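Long-range contacts in photosystem II assembly protein Ycf48 (Thermosynechococcus elongatus, PDB 5OJ5), which probably acts early in photosystem II assembly and in the replacement of photodamaged D1, binding the C-terminal prepropeptide of that protein: residues 161-165 against 175-179; 223-229 against 240-246; 280-284 against 294-299; 311-317 against 328-334. All blocks are in the same frame, centred on the assembly; numbering follows the deposited sequence. Where two conformers were deposited one is given.

Contact 1 (161-165 against 175-179); sequences VGAIY and QALVQ
Gly162 meets Val178 first: the carbonyl O of Gly162 lies 3.8 Å from CG1 of Val178, while its hydrogen bond goes elsewhere, to the indole NE1 of Trp216. At Ala163 the chain closes in, its CA resting 3.3 Å from Val178 O in a CA-H...O contact.

Ile164 makes all three of the backbone hydrogen bonds here. Its N donates to Val178 O (2.9 Å), and its own O takes two N-H groups, Leu177 N at 2.8 Å and Val178 N at 3.1 Å. The register shifts by one residue at this point, with two donors on one oxygen. The side chain splits its work. CG1 stands anti to the carbonyl carbon (chi1 -55°) and carries CD1 to 3.8 Å from Val178 CG2, whereas CG2 meets Leu177 CD1, the two side chains running roughly at right angles. Trp209 touches all three residues.

On the other face of the sheet, Tyr165 lays its CE1 3.6 Å from Ala176 CB. A water lying in the ring plane joins Tyr165 OH to Gln179 OE1, donating to the latter.

Leu177 and Val178 facing Ile164 make a classic beta bulge, set here in the outer pair of strands of a four-stranded beta-propeller blade, with the bulge in its edge strand.

Contact 2 (223-229 against 240-246); sequences TSRRLHN and MIVNGGK
Arg225 turns CG anti to the carbonyl carbon (chi1 -69°) and then runs extended as far as NE, which carries its guanidinium past Val242 to the tight turn after it. There NH1 donates to Asn243 O at 3.1 Å; the acceptor lies near the guanidinium plane, but the nitrogen stands well above the carbonyl plane. Lys246, its CG likewise anti to the carbonyl carbon (chi1 -49°), lays that atom over one face of the same group, with CG 4.0 Å from Arg225 NE. The lysine's NZ bonds Gly244 O and also Asn268 OD1, to which Arg225 NH2 makes a weak bond. Gly244, with no side chain, leaves the space that Arg225 NH1 uses.

Thr223 and Val242 reach toward each other tip to tip, OG1 to CG1, while that hydroxyl also donates to Arg225 O, two residues on. Thr223 to Arg226 belong to the Arg-rich patch, and the strands that follow are the first two of a propeller blade. Pairing begins where Asn243 N donates to Arg226 O (2.8 Å). Further on, Ile241 O accepts both His228 N at 2.8 Å and Asn229 N at 3.2 Å, a classic beta bulge that Ile241 N closes by donating to Asn229 O. Next to the bulge, Leu227 CD2 packs against Met240, 3.8 Å from both SD and CE. Asn229 sends its ND2 to Leu273 O in the strand 272-277 of the next blade, and Arg226 NH1 reaches Arg202 O.

Contact 3 (280-284 against 294-299); sequences PNEVW and CSQDGG
Val283 and Ser295 form an antiparallel hydrogen-bonded pair, Val283 N to Ser295 O at 2.9 Å and Ser295 N to Val283 O at 2.8 Å. Trp284 and Cys294 follow as the non-hydrogen-bonded pair. Beyond the strand end the chains stay together through Gly298 N, which donates to Asn281 O.

The pairing of Trp284 with Cys294 sets Cys294 CB over the six-membered ring of the tryptophan, 3.6 Å from the centroid, a CH-pi contact. With SG anti to the backbone N (chi1 177°), the sulfur swings over the same face and comes to 3.7 Å from Glu282 CG. Trp284 NE1 donates to the anti lone pair of Glu282 OE2 (2.8 Å), and the same oxygen forms a salt bridge with Arg278, which should hold the carboxylate firmly. Val283 CG2 packs on the backbone of Gly298 and Gly299. Ser295 OG accepts from Gly299 N and bonds Thr301 O; with Asp297 on Thr301, the run from Ser295 to Trp302 fits the Asp-box motif of sialidase-like propellers.

The pair occupies the middle of a blade, between strands 272-277 and 303-304: Val283 leans on Leu275 and Tyr277, and Trp284 meets the Trp47 ring edge-to-face.

Contact 4 (311-317 against 328-334); sequences VPSNFYK and ILGQKGI
Ser313 and Asn314 trade hydrogen bonds with Gln331 where the loop 311-317 leads into strand 317-320 of a propeller blade and runs beside the turn that follows strand 325-329, a contact of polar exchange with apolar packing around it. Gln331 N donates to Ser313 OG (2.7 Å), and the hydroxyl in turn donates a hydrogen bond to Asn314 O, also at 2.7 Å. In return Asn314 N gives a nearly straight bond to Gln331 OE1 (2.7 Å), and the two side-chain amides lie almost parallel, 6° apart. Asn314's amide is held at both ends: OD1 accepts from Ala289 N, and ND2 donates in its own plane to Tyr316 OH. With OG anti to the backbone N (chi1 -174°), Ser313 OG lies 3.2 Å from Gly330 CA, where no side chain intervenes.

Towards the strand, Tyr316 N donates to Leu329 O, and Leu329 N to Lys317 O at 2.9 Å. Phe315 CB packs on Ile328 CG2 (3.7 Å), and at the far end the Val311 and Ile334 side chains pass each other in opposite directions, CG1 against CG2. The type I' turn from Gln331 to Ile334 is tied to strand 47-51 through Lys332 O and Gln51.

Each partner thus supplies a side chain to satisfy the other's backbone where regular strand pairing has stopped, though Lys317 N is buried without a partner in the model.

Following the chain, the four contacts come strictly in series: each closes before the next opens, and none nests or crosses. Contact 1 closes the turn between the third and fourth strands of its blade, 164-167 and 175-178. Contact 2 joins the first two strands of a later sheet, 227-232 and 238-242; contact 3 joins the middle strands of the next, 283-287 and 292-295. Contact 4 brings the loop before strand 317-320 onto the end of 325-329, in the blade that the early strand 47-51 completes, closing the ring. Contacts 3 and 4 approach within about 5 Å (nearest atoms), and contact 1 lies across the centre of the chain from both.

Contact 1 (161-165 against 175-179)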
loop_
_atom_site.group_PDB
_atom_site.type_symbol
_atom_site.label_atom_id
_atom_site.label_comp_id
_atom_site.label_asym_id
_atom_site.label_seq_id
_atom_site.Cartn_x
_atom_site.Cartn_y
_atom_site.Cartn_z
ATOM N N VAL A 161 6.040 -14.090 4.473
ATOM C CA VAL A 161 5.816 -15.339 3.794
ATOM C C VAL A 161 4.373 -15.799 3.933
ATOM O O VAL A 161 4.045 -16.966 3.673
ATOM C CB VAL A 161 6.809 -16.429 4.211
ATOM C CG1 VAL A 161 8.225 -16.015 3.770
ATOM C CG2 VAL A 161 6.736 -16.723 5.694
ATOM N N GLY A 162 3.456 -14.875 4.279
ATOM C CA GLY A 162 2.049 -15.165 4.195
ATOM C C GLY A 162 1.454 -15.889 5.375
ATOM O O GLY A 162 0.301 -16.325 5.286
ATOM N N ALA A 163 2.158 -16.010 6.515
ATOM C CA ALA A 163 1.483 -16.532 7.706
ATOM C C ALA A 163 0.574 -15.438 8.255
ATOM O O ALA A 163 0.928 -14.256 8.227
ATOM C CB ALA A 163 2.526 -16.971 8.748
ATOM N N ILE A 164 -0.635 -15.822 8.659
ATOM C CA ILE A 164 -1.679 -14.876 9.034
ATOM C C ILE A 164 -2.095 -15.155 10.472
ATOM O O ILE A 164 -2.402 -16.302 10.820
ATOM C CB ILE A 164 -2.908 -14.987 8.112
ATOM C CG1 ILE A 164 -2.503 -14.828 6.651
ATOM C CG2 ILE A 164 -3.981 -13.979 8.544
ATOM C CD1 ILE A 164 -3.673 -14.920 5.668
ATOM N N TYR A 165 -2.115 -14.112 11.295
ATOM C CA TYR A 165 -2.456 -14.186 12.710
ATOM C C TYR A 165 -3.468 -13.104 13.062
ATOM O O TYR A 165 -3.495 -12.036 12.452
ATOM C CB TYR A 165 -1.217 -13.961 13.573
ATOM C CG TYR A 165 -0.195 -15.023 13.354
ATOM C CD1 TYR A 165 -0.140 -16.137 14.174
ATOM C CD2 TYR A 165 0.711 -14.921 12.286
ATOM C CE1 TYR A 165 0.767 -17.154 13.919
ATOM C CE2 TYR A 165 1.621 -15.900 12.035
ATOM C CZ TYR A 165 1.627 -17.021 12.850
ATOM O OH TYR A 165 2.550 -17.984 12.584
ATOM N N GLN A 175 -3.767 -15.784 17.473
ATOM C CA GLN A 175 -4.259 -17.041 16.924
ATOM C C GLN A 175 -3.764 -17.152 15.494
ATOM O O GLN A 175 -3.905 -16.217 14.709
ATOM C CB GLN A 175 -5.788 -17.035 16.939
ATOM C CG GLN A 175 -6.474 -18.100 16.017
ATOM C CD GLN A 175 -7.988 -17.901 15.955
ATOM O OE1 GLN A 175 -8.502 -16.945 16.526
ATOM N NE2 GLN A 175 -8.685 -18.744 15.187
ATOM N N ALA A 176 -3.209 -18.294 15.164
ATOM C CA ALA A 176 -2.777 -18.576 13.809
ATOM C C ALA A 176 -3.978 -18.912 12.950
ATOM O O ALA A 176 -4.760 -19.816 13.267
ATOM C CB ALA A 176 -1.779 -19.726 13.835
ATOM N N LEU A 177 -4.165 -18.168 11.886
ATOM C CA LEU A 177 -5.177 -18.458 10.888
ATOM C C LEU A 177 -4.599 -19.214 9.716
ATOM O O LEU A 177 -5.259 -20.121 9.202
ATOM C CB LEU A 177 -5.837 -17.178 10.380
ATOM C CG LEU A 177 -6.425 -16.293 11.464
ATOM C CD1 LEU A 177 -7.037 -15.082 10.803
ATOM C CD2 LEU A 177 -7.385 -17.016 12.326
ATOM N N VAL A 178 -3.376 -18.871 9.312
ATOM C CA VAL A 178 -2.677 -19.573 8.240
ATOM C C VAL A 178 -1.240 -19.740 8.692
ATOM O O VAL A 178 -0.558 -18.750 8.975
ATOM C CB VAL A 178 -2.709 -18.801 6.902
ATOM C CG1 VAL A 178 -1.826 -19.482 5.847
ATOM C CG2 VAL A 178 -4.136 -18.656 6.394
ATOM N N GLN A 179 -0.764 -20.995 8.731
ATOM C CA GLN A 179 0.628 -21.289 9.050
ATOM C C GLN A 179 1.379 -21.880 7.880
ATOM O O GLN A 179 2.595 -22.095 7.989
ATOM C CB GLN A 179 0.702 -22.299 10.204
ATOM C CG GLN A 179 0.152 -21.719 11.466
ATOM C CD GLN A 179 0.376 -22.598 12.666
ATOM O OE1 GLN A 179 1.474 -22.660 13.190
ATOM N NE2 GLN A 179 -0.679 -23.254 13.125
HETATM O O HOH W 1 2.741 -20.320 13.667
#

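Contact 2 (223-229 against 240-246)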
loop_
_atom_site.group_PDB
_atom_site.type_symbol
_atom_site.label_atom_id
_atom_site.label_comp_id
_atom_site.label_asym_id
_atom_site.label_seq_id
_atom_site.Cartn_x
_atom_site.Cartn_y
_atom_site.Cartn_z
ATOM N N THR A 223 -1.043 -13.881 -18.160
ATOM C CA THR A 223 -0.227 -13.260 -19.174
ATOM C C THR A 223 1.138 -13.907 -19.156
ATOM O O THR A 223 1.587 -14.361 -18.106
ATOM C CB THR A 223 0.016 -11.756 -18.847
ATOM O OG1 THR A 223 0.550 -11.576 -17.531
ATOM C CG2 THR A 223 -1.289 -10.976 -18.901
ATOM N N SER A 224 1.817 -13.902 -20.315
ATOM C CA SER A 224 3.211 -14.324 -20.301
ATOM C C SER A 224 4.056 -13.413 -19.426
ATOM O O SER A 224 4.902 -13.896 -18.661
ATOM C CB SER A 224 3.773 -14.342 -21.711
ATOM O OG SER A 224 3.015 -15.210 -22.540
ATOM N N ARG A 225 3.832 -12.099 -19.525
ATOM C CA ARG A 225 4.539 -11.138 -18.677
ATOM C C ARG A 225 4.294 -11.485 -17.201
ATOM O O ARG A 225 3.184 -11.844 -16.810
ATOM C CB ARG A 225 3.980 -9.736 -18.973
ATOM C CG ARG A 225 4.306 -9.162 -20.343
ATOM C CD ARG A 225 3.366 -8.034 -20.717
ATOM N NE ARG A 225 3.596 -7.613 -22.103
ATOM C CZ ARG A 225 4.483 -6.701 -22.459
ATOM N NH1 ARG A 225 5.205 -6.066 -21.548
ATOM N NH2 ARG A 225 4.628 -6.400 -23.739
ATOM N N ARG A 226 5.339 -11.370 -16.384
ATOM C CA ARG A 226 5.195 -11.678 -14.967
ATOM C C ARG A 226 4.342 -10.634 -14.256
ATOM O O ARG A 226 4.324 -9.447 -14.613
ATOM C CB ARG A 226 6.567 -11.773 -14.303
ATOM C CG ARG A 226 7.476 -12.855 -14.835
ATOM C CD ARG A 226 6.844 -14.221 -14.706
ATOM N NE ARG A 226 7.724 -15.280 -15.188
ATOM C CZ ARG A 226 8.703 -15.819 -14.485
ATOM N NH1 ARG A 226 8.910 -15.439 -13.241
ATOM N NH2 ARG A 226 9.440 -16.818 -14.990
ATOM N N LEU A 227 3.653 -11.105 -13.210
ATOM C CA LEU A 227 2.880 -10.213 -12.365
ATOM C C LEU A 227 3.793 -9.354 -11.519
ATOM O O LEU A 227 4.841 -9.795 -11.035
ATOM C CB LEU A 227 2.032 -11.060 -11.420
ATOM C CG LEU A 227 0.871 -11.787 -12.040
ATOM C CD1 LEU A 227 0.386 -12.874 -11.148
ATOM C CD2 LEU A 227 -0.283 -10.754 -12.303
ATOM N N HIS A 228 3.385 -8.110 -11.329
ATOM C CA HIS A 228 4.064 -7.215 -10.418
ATOM C C HIS A 228 3.255 -6.871 -9.178
ATOM O O HIS A 228 3.757 -6.931 -8.059
ATOM C CB HIS A 228 4.458 -5.896 -11.059
ATOM C CG HIS A 228 5.215 -5.071 -10.093
ATOM N ND1 HIS A 228 6.391 -5.526 -9.532
ATOM C CD2 HIS A 228 4.884 -3.941 -9.422
ATOM C CE1 HIS A 228 6.806 -4.664 -8.627
ATOM N NE2 HIS A 228 5.917 -3.691 -8.546
ATOM N N ASN A 229 1.982 -6.503 -9.350
ATOM C CA ASN A 229 1.127 -6.088 -8.242
ATOM C C ASN A 229 -0.307 -6.452 -8.574
ATOM O O ASN A 229 -0.661 -6.563 -9.747
ATOM C CB ASN A 229 1.284 -4.583 -7.942
ATOM C CG ASN A 229 0.837 -4.179 -6.548
ATOM O OD1 ASN A 229 0.354 -5.005 -5.756
ATOM N ND2 ASN A 229 1.007 -2.896 -6.229
ATOM N N MET A 240 -4.679 -6.248 -11.891
ATOM C CA MET A 240 -3.280 -6.626 -11.933
ATOM C C MET A 240 -2.462 -5.623 -12.726
ATOM O O MET A 240 -2.931 -5.080 -13.734
ATOM C CB MET A 240 -3.059 -8.049 -12.523
ATOM C CG MET A 240 -3.533 -8.230 -13.945
ATOM S SD MET A 240 -3.104 -9.839 -14.646
ATOM C CE MET A 240 -3.810 -10.968 -13.563
ATOM N N ILE A 241 -1.230 -5.435 -12.283
ATOM C CA ILE A 241 -0.158 -4.778 -13.030
ATOM C C ILE A 241 0.851 -5.861 -13.386
ATOM O O ILE A 241 1.297 -6.606 -12.501
ATOM C CB ILE A 241 0.533 -3.693 -12.193
ATOM C CG1 ILE A 241 -0.438 -2.554 -11.897
ATOM C CG2 ILE A 241 1.793 -3.205 -12.928
ATOM C CD1 ILE A 241 0.087 -1.573 -10.843
ATOM N N VAL A 242 1.216 -5.944 -14.671
ATOM C CA VAL A 242 2.202 -6.908 -15.132
ATOM C C VAL A 242 3.392 -6.161 -15.722
ATOM O O VAL A 242 3.332 -4.972 -16.042
ATOM C CB VAL A 242 1.652 -7.941 -16.132
ATOM C CG1 VAL A 242 0.431 -8.653 -15.552
ATOM C CG2 VAL A 242 1.344 -7.279 -17.433
ATOM N N ASN A 243 4.488 -6.910 -15.883
ATOM C CA ASN A 243 5.729 -6.371 -16.420
ATOM C C ASN A 243 5.489 -5.607 -17.707
ATOM O O ASN A 243 4.641 -5.973 -18.529
ATOM C CB ASN A 243 6.748 -7.490 -16.697
ATOM C CG ASN A 243 8.149 -6.944 -16.948
ATOM O OD1 ASN A 243 8.724 -6.296 -16.084
ATOM N ND2 ASN A 243 8.688 -7.180 -18.138
ATOM N N GLY A 244 6.235 -4.523 -17.867
ATOM C CA GLY A 244 6.232 -3.834 -19.133
ATOM C C GLY A 244 5.088 -2.891 -19.319
ATOM O O GLY A 244 4.733 -2.578 -20.459
ATOM N N GLY A 245 4.475 -2.444 -18.235
ATOM C CA GLY A 245 3.525 -1.349 -18.300
ATOM C C GLY A 245 2.146 -1.761 -18.747
ATOM O O GLY A 245 1.466 -0.989 -19.427
ATOM N N LYS A 246 1.684 -2.949 -18.365
ATOM C CA LYS A 246 0.368 -3.392 -18.765
ATOM C C LYS A 246 -0.484 -3.687 -17.532
ATOM O O LYS A 246 0.026 -4.022 -16.472
ATOM C CB LYS A 246 0.463 -4.629 -19.668
ATOM C CG LYS A 246 1.445 -4.522 -20.808
ATOM C CD LYS A 246 0.976 -3.590 -21.866
ATOM C CE LYS A 246 2.006 -3.461 -22.993
ATOM N NZ LYS A 246 2.806 -2.212 -22.763
#

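Contact 3 (280-284 against 294-299)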
loop_
_atom_site.group_PDB
_atom_site.type_symbol
_atom_site.label_atom_id
_atom_site.label_comp_id
_atom_site.label_asym_id
_atom_site.label_seq_id
_atom_site.Cartn_x
_atom_site.Cartn_y
_atom_site.Cartn_z
ATOM N N PRO A 280 -15.509 5.234 -7.490
ATOM C CA PRO A 280 -15.714 4.025 -8.294
ATOM C C PRO A 280 -15.269 4.165 -9.737
ATOM O O PRO A 280 -14.883 3.157 -10.336
ATOM C CB PRO A 280 -17.228 3.771 -8.177
ATOM C CG PRO A 280 -17.595 4.324 -6.848
ATOM C CD PRO A 280 -16.687 5.529 -6.650
ATOM N N ASN A 281 -15.307 5.371 -10.333
ATOM C CA ASN A 281 -14.923 5.522 -11.738
ATOM C C ASN A 281 -13.554 6.164 -11.955
ATOM O O ASN A 281 -13.022 6.088 -13.069
ATOM C CB ASN A 281 -15.970 6.385 -12.449
ATOM C CG ASN A 281 -17.313 5.721 -12.509
ATOM O OD1 ASN A 281 -17.415 4.498 -12.614
ATOM N ND2 ASN A 281 -18.357 6.519 -12.440
ATOM N N GLU A 282 -12.977 6.815 -10.945
ATOM C CA GLU A 282 -11.720 7.528 -11.120
ATOM C C GLU A 282 -10.586 6.724 -10.515
ATOM O O GLU A 282 -10.537 6.504 -9.291
ATOM C CB GLU A 282 -11.786 8.944 -10.547
ATOM C CG GLU A 282 -10.535 9.687 -10.871
ATOM C CD GLU A 282 -10.525 11.080 -10.292
ATOM O OE1 GLU A 282 -11.482 11.843 -10.552
ATOM O OE2 GLU A 282 -9.580 11.434 -9.557
ATOM N N VAL A 283 -9.674 6.307 -11.374
ATOM C CA VAL A 283 -8.584 5.409 -11.022
ATOM C C VAL A 283 -7.273 6.112 -11.302
ATOM O O VAL A 283 -7.133 6.794 -12.313
ATOM C CB VAL A 283 -8.624 4.126 -11.875
ATOM C CG1 VAL A 283 -7.794 3.044 -11.175
ATOM C CG2 VAL A 283 -10.066 3.656 -12.139
ATOM N N TRP A 284 -6.304 5.946 -10.399
ATOM C CA TRP A 284 -4.961 6.472 -10.556
ATOM C C TRP A 284 -3.980 5.312 -10.661
ATOM O O TRP A 284 -4.122 4.278 -10.000
ATOM C CB TRP A 284 -4.621 7.409 -9.402
ATOM C CG TRP A 284 -5.375 8.695 -9.484
ATOM C CD1 TRP A 284 -6.647 8.926 -9.040
ATOM C CD2 TRP A 284 -4.938 9.887 -10.154
ATOM N NE1 TRP A 284 -7.006 10.232 -9.364
ATOM C CE2 TRP A 284 -5.974 10.828 -10.040
ATOM C CE3 TRP A 284 -3.748 10.240 -10.814
ATOM C CZ2 TRP A 284 -5.869 12.126 -10.560
ATOM C CZ3 TRP A 284 -3.655 11.518 -11.364
ATOM C CH2 TRP A 284 -4.705 12.450 -11.207
ATOM N N CYS A 294 -4.384 8.902 -14.887
ATOM C CA CYS A 294 -5.726 8.874 -14.361
ATOM C C CYS A 294 -6.694 8.394 -15.426
ATOM O O CYS A 294 -6.642 8.843 -16.573
ATOM C CB CYS A 294 -6.143 10.251 -13.858
ATOM S SG CYS A 294 -7.805 10.396 -13.256
ATOM N N SER A 295 -7.590 7.509 -15.021
ATOM C CA SER A 295 -8.726 7.116 -15.840
ATOM C C SER A 295 -9.994 7.598 -15.165
ATOM O O SER A 295 -10.171 7.429 -13.948
ATOM C CB SER A 295 -8.745 5.591 -15.961
ATOM O OG SER A 295 -9.963 5.200 -16.610
ATOM N N GLN A 296 -10.899 8.171 -15.944
ATOM C CA GLN A 296 -12.178 8.640 -15.438
ATOM C C GLN A 296 -13.311 7.725 -15.866
ATOM O O GLN A 296 -14.477 8.013 -15.585
ATOM C CB GLN A 296 -12.412 10.110 -15.864
ATOM C CG GLN A 296 -11.394 11.025 -15.163
ATOM C CD GLN A 296 -11.413 12.452 -15.620
ATOM O OE1 GLN A 296 -12.199 13.253 -15.129
ATOM N NE2 GLN A 296 -10.505 12.802 -16.525
ATOM N N ASP A 297 -12.994 6.608 -16.482
ATOM C CA ASP A 297 -13.977 5.650 -16.965
ATOM C C ASP A 297 -13.679 4.262 -16.420
ATOM O O ASP A 297 -13.871 3.259 -17.101
ATOM C CB ASP A 297 -14.114 5.659 -18.493
ATOM C CG ASP A 297 -12.797 5.415 -19.234
ATOM O OD1 ASP A 297 -11.825 4.918 -18.624
ATOM O OD2 ASP A 297 -12.732 5.717 -20.466
ATOM N N GLY A 298 -13.140 4.192 -15.204
ATOM C CA GLY A 298 -12.978 2.918 -14.543
ATOM C C GLY A 298 -11.787 2.102 -15.030
ATOM O O GLY A 298 -11.720 0.897 -14.786
ATOM N N GLY A 299 -10.837 2.709 -15.719
ATOM C CA GLY A 299 -9.638 2.005 -16.120
ATOM C C GLY A 299 -9.578 1.693 -17.582
ATOM O O GLY A 299 -8.590 1.094 -18.020
HETATM O O HOH W 2 -13.466 11.828 -12.230
#

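Contact 4 (311-317 against 328-334)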
loop_
_atom_site.group_PDB
_atom_site.type_symbol
_atom_site.label_atom_id
_atom_site.label_comp_id
_atom_site.label_asym_id
_atom_site.label_seq_id
_atom_site.Cartn_x
_atom_site.Cartn_y
_atom_site.Cartn_z
ATOM N N VAL A 311 8.879 15.482 -11.352
ATOM C CA VAL A 311 9.276 15.090 -9.998
ATOM C C VAL A 311 10.267 13.931 -10.106
ATOM O O VAL A 311 9.898 12.868 -10.630
ATOM C CB VAL A 311 8.067 14.706 -9.127
ATOM C CG1 VAL A 311 8.481 14.260 -7.692
ATOM C CG2 VAL A 311 7.046 15.838 -9.050
ATOM N N PRO A 312 11.501 14.060 -9.571
ATOM C CA PRO A 312 12.509 12.979 -9.760
ATOM C C PRO A 312 12.290 11.803 -8.817
ATOM O O PRO A 312 13.044 11.594 -7.853
ATOM C CB PRO A 312 13.827 13.708 -9.461
ATOM C CG PRO A 312 13.463 14.721 -8.448
ATOM C CD PRO A 312 12.079 15.216 -8.848
ATOM N N SER A 313 11.260 11.008 -9.099
ATOM C CA SER A 313 10.909 9.922 -8.201
ATOM C C SER A 313 10.067 8.888 -8.940
ATOM O O SER A 313 9.235 9.232 -9.803
ATOM C CB SER A 313 10.110 10.482 -7.025
ATOM O OG SER A 313 9.860 9.502 -6.036
ATOM N N ASN A 314 10.263 7.622 -8.557
ATOM C CA ASN A 314 9.247 6.609 -8.781
ATOM C C ASN A 314 8.091 6.862 -7.822
ATOM O O ASN A 314 8.275 7.355 -6.697
ATOM C CB ASN A 314 9.811 5.218 -8.514
ATOM C CG ASN A 314 11.011 4.894 -9.372
ATOM O OD1 ASN A 314 11.113 5.336 -10.516
ATOM N ND2 ASN A 314 11.897 4.064 -8.838
ATOM N N PHE A 315 6.893 6.510 -8.228
ATOM C CA PHE A 315 5.707 6.672 -7.400
ATOM C C PHE A 315 5.204 5.265 -7.064
ATOM O O PHE A 315 4.659 4.557 -7.918
ATOM C CB PHE A 315 4.664 7.506 -8.113
ATOM C CG PHE A 315 5.086 8.895 -8.337
ATOM C CD1 PHE A 315 5.643 9.659 -7.321
ATOM C CD2 PHE A 315 4.867 9.456 -9.606
ATOM C CE1 PHE A 315 6.028 10.995 -7.578
ATOM C CE2 PHE A 315 5.207 10.743 -9.858
ATOM C CZ PHE A 315 5.792 11.514 -8.854
ATOM N N TYR A 316 5.456 4.827 -5.832
ATOM C CA TYR A 316 5.379 3.422 -5.381
ATOM C C TYR A 316 4.024 3.012 -4.882
ATOM O O TYR A 316 3.697 1.827 -4.944
ATOM C CB TYR A 316 6.313 3.121 -4.177
ATOM C CG TYR A 316 7.744 3.186 -4.582
ATOM C CD1 TYR A 316 8.352 2.139 -5.281
ATOM C CD2 TYR A 316 8.476 4.340 -4.358
ATOM C CE1 TYR A 316 9.695 2.219 -5.678
ATOM C CE2 TYR A 316 9.771 4.441 -4.758
ATOM C CZ TYR A 316 10.382 3.386 -5.419
ATOM O OH TYR A 316 11.695 3.514 -5.814
ATOM N N LYS A 317 3.293 3.939 -4.263
ATOM C CA LYS A 317 2.110 3.583 -3.478
ATOM C C LYS A 317 1.142 4.743 -3.555
ATOM O O LYS A 317 1.564 5.871 -3.349
ATOM C CB LYS A 317 2.503 3.323 -2.006
ATOM C CG LYS A 317 1.471 2.537 -1.190
ATOM C CD LYS A 317 2.164 1.811 -0.004
ATOM C CE LYS A 317 1.184 1.213 0.970
ATOM N NZ LYS A 317 0.212 0.275 0.342
ATOM N N ILE A 328 0.542 9.983 -2.431
ATOM C CA ILE A 328 1.371 9.066 -3.206
ATOM C C ILE A 328 2.768 9.100 -2.609
ATOM O O ILE A 328 3.330 10.177 -2.372
ATOM C CB ILE A 328 1.397 9.450 -4.686
ATOM C CG1 ILE A 328 -0.030 9.268 -5.229
ATOM C CG2 ILE A 328 2.383 8.596 -5.441
ATOM C CD1 ILE A 328 -0.225 9.675 -6.664
ATOM N N LEU A 329 3.296 7.923 -2.324
ATOM C CA LEU A 329 4.637 7.764 -1.759
ATOM C C LEU A 329 5.683 7.692 -2.875
ATOM O O LEU A 329 5.592 6.836 -3.767
ATOM C CB LEU A 329 4.707 6.528 -0.856
ATOM C CG LEU A 329 3.617 6.369 0.194
ATOM C CD1 LEU A 329 3.881 5.164 1.051
ATOM C CD2 LEU A 329 3.426 7.548 1.102
ATOM N N GLY A 330 6.608 8.635 -2.863
ATOM C CA GLY A 330 7.761 8.654 -3.727
ATOM C C GLY A 330 8.999 8.155 -3.022
ATOM O O GLY A 330 8.926 7.550 -1.954
ATOM N N GLN A 331 10.155 8.488 -3.566
ATOM C CA GLN A 331 11.443 8.105 -2.987
ATOM C C GLN A 331 11.992 9.266 -2.192
ATOM O O GLN A 331 11.621 10.414 -2.414
ATOM C CB GLN A 331 12.440 7.775 -4.096
ATOM C CG GLN A 331 12.016 6.681 -4.997
ATOM C CD GLN A 331 12.892 6.561 -6.199
ATOM O OE1 GLN A 331 12.589 7.095 -7.244
ATOM N NE2 GLN A 331 14.026 5.872 -6.051
ATOM N N LYS A 332 12.886 8.962 -1.261
ATOM C CA LYS A 332 13.706 9.995 -0.658
ATOM C C LYS A 332 12.879 11.079 0.017
ATOM O O LYS A 332 13.198 12.271 -0.048
ATOM C CB LYS A 332 14.697 10.591 -1.657
ATOM C CG LYS A 332 14.266 11.759 -2.589
ATOM C CD LYS A 332 15.261 12.130 -3.690
ATOM C CE LYS A 332 14.546 13.063 -4.596
ATOM N NZ LYS A 332 15.386 14.239 -4.500
ATOM N N GLY A 333 11.807 10.683 0.679
ATOM C CA GLY A 333 10.994 11.634 1.406
ATOM C C GLY A 333 9.997 12.423 0.596
ATOM O O GLY A 333 9.342 13.322 1.142
ATOM N N ILE A 334 9.857 12.122 -0.676
ATOM C CA ILE A 334 8.887 12.809 -1.513
ATOM C C ILE A 334 7.507 12.200 -1.302
ATOM O O ILE A 334 7.335 10.966 -1.287
ATOM C CB ILE A 334 9.300 12.702 -2.982
ATOM C CG1 ILE A 334 10.609 13.505 -3.198
ATOM C CG2 ILE A 334 8.145 13.167 -3.911
ATOM C CD1 ILE A 334 11.245 13.290 -4.530
#